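Local atomic coordinates of concanavalin A-like lectin protein kinase family protein (Theobroma cacao, PDB entry 6CTH), a protein that probably transfers phosphate from ATP to protein substrates as the kinase domain of a concanavalin A-like lectin protein kinase family member, here bound to an inhibitor and magnesium. Residues Y116-D121 / L208-G213. Numbering follows the deposited sequence.
Sequences YRIVKD and LEIASG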
loop_
_atom_site.group_PDB
_atom_site.type_symbol
_atom_site.label_atom_id
_atom_site.label_comp_id
_atom_site.label_asym_id
_atom_site.label_seq_id
_atom_site.Cartn_x
_atom_site.Cartn_y
_atom_site.Cartn_z
ATOM N N TYR A 116 -13.931 2.096 -3.379
ATOM C CA TYR A 116 -13.670 3.074 -4.445
ATOM C C TYR A 116 -13.044 4.316 -3.786
ATOM O O TYR A 116 -12.134 4.898 -4.352
ATOM C CB TYR A 116 -14.930 3.429 -5.199
ATOM C CG TYR A 116 -14.716 3.960 -6.614
ATOM C CD1 TYR A 116 -14.158 3.163 -7.598
ATOM C CD2 TYR A 116 -15.111 5.231 -6.970
ATOM C CE1 TYR A 116 -13.964 3.631 -8.877
ATOM C CE2 TYR A 116 -14.917 5.730 -8.264
ATOM C CZ TYR A 116 -14.337 4.921 -9.201
ATOM O OH TYR A 116 -14.187 5.358 -10.483
ATOM N N ARG A 117 -13.514 4.667 -2.594
ATOM C CA ARG A 117 -12.958 5.790 -1.848
ATOM C C ARG A 117 -11.503 5.516 -1.460
ATOM O O ARG A 117 -10.651 6.387 -1.562
ATOM C CB ARG A 117 -13.795 6.061 -0.602
ATOM C CG ARG A 117 -13.664 7.475 -0.065
ATOM C CD ARG A 117 -13.699 7.490 1.452
ATOM N NE ARG A 117 -15.027 7.195 1.973
ATOM C CZ ARG A 117 -15.259 6.455 3.051
ATOM N NH1 ARG A 117 -16.501 6.242 3.453
ATOM N NH2 ARG A 117 -14.249 5.927 3.723
ATOM N N ILE A 118 -11.227 4.291 -1.023
ATOM C CA ILE A 118 -9.888 3.892 -0.652
ATOM C C ILE A 118 -8.931 4.009 -1.834
ATOM O O ILE A 118 -7.806 4.476 -1.676
ATOM C CB ILE A 118 -9.868 2.462 -0.039
ATOM C CG1 ILE A 118 -10.482 2.486 1.388
ATOM C CG2 ILE A 118 -8.451 1.892 -0.000
ATOM C CD1 ILE A 118 -10.841 1.138 1.970
ATOM N N VAL A 119 -9.347 3.588 -3.016
ATOM C CA VAL A 119 -8.479 3.670 -4.183
ATOM C C VAL A 119 -8.190 5.152 -4.458
ATOM O O VAL A 119 -7.048 5.508 -4.749
ATOM C CB VAL A 119 -9.111 3.006 -5.414
ATOM C CG1 VAL A 119 -8.321 3.308 -6.683
ATOM C CG2 VAL A 119 -9.206 1.519 -5.188
ATOM N N LYS A 120 -9.211 5.992 -4.382
ATOM C CA LYS A 120 -9.001 7.471 -4.601
ATOM C C LYS A 120 -8.039 8.068 -3.536
ATOM O O LYS A 120 -7.197 8.916 -3.863
ATOM C CB LYS A 120 -10.337 8.195 -4.607
ATOM C CG LYS A 120 -11.161 7.957 -5.858
ATOM C CD LYS A 120 -12.498 8.643 -5.725
ATOM C CE LYS A 120 -13.267 8.526 -6.986
ATOM N NZ LYS A 120 -14.583 9.216 -6.799
ATOM N N ASP A 121 -8.153 7.591 -2.299
ATOM C CA ASP A 121 -7.273 7.998 -1.170
ATOM C C ASP A 121 -5.837 7.621 -1.473
ATOM O O ASP A 121 -4.933 8.421 -1.337
ATOM C CB ASP A 121 -7.636 7.346 0.186
ATOM C CG ASP A 121 -8.901 7.909 0.858
ATOM O OD1 ASP A 121 -9.397 8.984 0.453
ATOM O OD2 ASP A 121 -9.371 7.266 1.843
ATOM N N LEU A 208 -6.700 -3.630 -8.433
ATOM C CA LEU A 208 -7.345 -4.895 -8.845
ATOM C C LEU A 208 -7.610 -5.831 -7.684
ATOM O O LEU A 208 -8.617 -6.549 -7.689
ATOM C CB LEU A 208 -6.524 -5.557 -9.933
ATOM C CG LEU A 208 -6.443 -4.743 -11.228
ATOM C CD1 LEU A 208 -5.609 -5.407 -12.280
ATOM C CD2 LEU A 208 -7.812 -4.387 -11.809
ATOM N N GLU A 209 -6.707 -5.846 -6.694
ATOM C CA GLU A 209 -6.921 -6.604 -5.454
ATOM C C GLU A 209 -8.144 -6.084 -4.738
ATOM O O GLU A 209 -8.917 -6.844 -4.186
ATOM C CB GLU A 209 -5.724 -6.549 -4.503
ATOM C CG GLU A 209 -4.471 -7.201 -5.043
ATOM C CD GLU A 209 -3.285 -7.142 -4.151
ATOM O OE1 GLU A 209 -3.086 -6.054 -3.518
ATOM O OE2 GLU A 209 -2.530 -8.172 -4.045
ATOM N N ILE A 210 -8.287 -4.744 -4.664
ATOM C CA ILE A 210 -9.427 -4.156 -3.996
ATOM C C ILE A 210 -10.781 -4.467 -4.705
ATOM O O ILE A 210 -11.776 -4.805 -4.061
ATOM C CB ILE A 210 -9.176 -2.638 -3.849
ATOM C CG1 ILE A 210 -8.059 -2.388 -2.856
ATOM C CG2 ILE A 210 -10.412 -1.870 -3.424
ATOM C CD1 ILE A 210 -7.612 -0.925 -2.788
ATOM N N ALA A 211 -10.807 -4.374 -6.019
ATOM C CA ALA A 211 -11.994 -4.725 -6.819
ATOM C C ALA A 211 -12.417 -6.197 -6.623
ATOM O O ALA A 211 -13.612 -6.500 -6.542
ATOM C CB ALA A 211 -11.701 -4.497 -8.287
ATOM N N SER A 212 -11.423 -7.062 -6.551
ATOM C CA SER A 212 -11.641 -8.521 -6.684
ATOM C C SER A 212 -11.640 -9.270 -5.351
ATOM O O SER A 212 -12.128 -10.426 -5.267
ATOM C CB SER A 212 -10.570 -9.089 -7.633
ATOM O OG SER A 212 -9.287 -9.160 -6.998
ATOM N N GLY A 213 -11.079 -8.663 -4.305
ATOM C CA GLY A 213 -10.830 -9.345 -3.054
ATOM C C GLY A 213 -9.864 -10.504 -3.147
ATOM O O GLY A 213 -9.925 -11.410 -2.320
#
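Ile210 reaches across from residues 208-213 and places its outer carbons against Ile118 and Val119, neighbours on the facing turn of residues 116-121. Its CB points at the other helix, and from there the two branches part. Ile210 CG2, lying anti to the backbone N, comes within 4.0 Å of Val119 CG2. CG1 lies beside the backbone N (chi1 -69°), anti to the carbonyl carbon; it has no close partner in 116-121 itself, and the chain continues extended through chi2 at 172° to carry CD1 farthest forward. Ile210 CD1 meets Val119 CG2 at 3.8 Å and Ile118 CG2 at 4.1 Å, so one atom touches both residues. The Val119 methyl in turn touches both methyls of Ile210, CG2 and CD1, the two side chains passing in opposing directions, whereas Ile118 meets it at a slant. The contact is wholly apolar and buried but small, with 117 Å² covered in all; the closest CA atoms, those of Val119 and Ile210, remain 7.9 Å apart. Two residues beyond Ile210 its helix ends: Ser212 OG donates a hydrogen bond to Leu208 O at 2.8 Å, and Gly213 leaves helical geometry with positive phi. Within the helical C-lobe of the protein kinase fold, this packing joins helix 112-132 to the end of helix 196-212, with Leu99 of helix 99-103 touching both isoleucines and Leu262 of helix 256-269 lying against Val119.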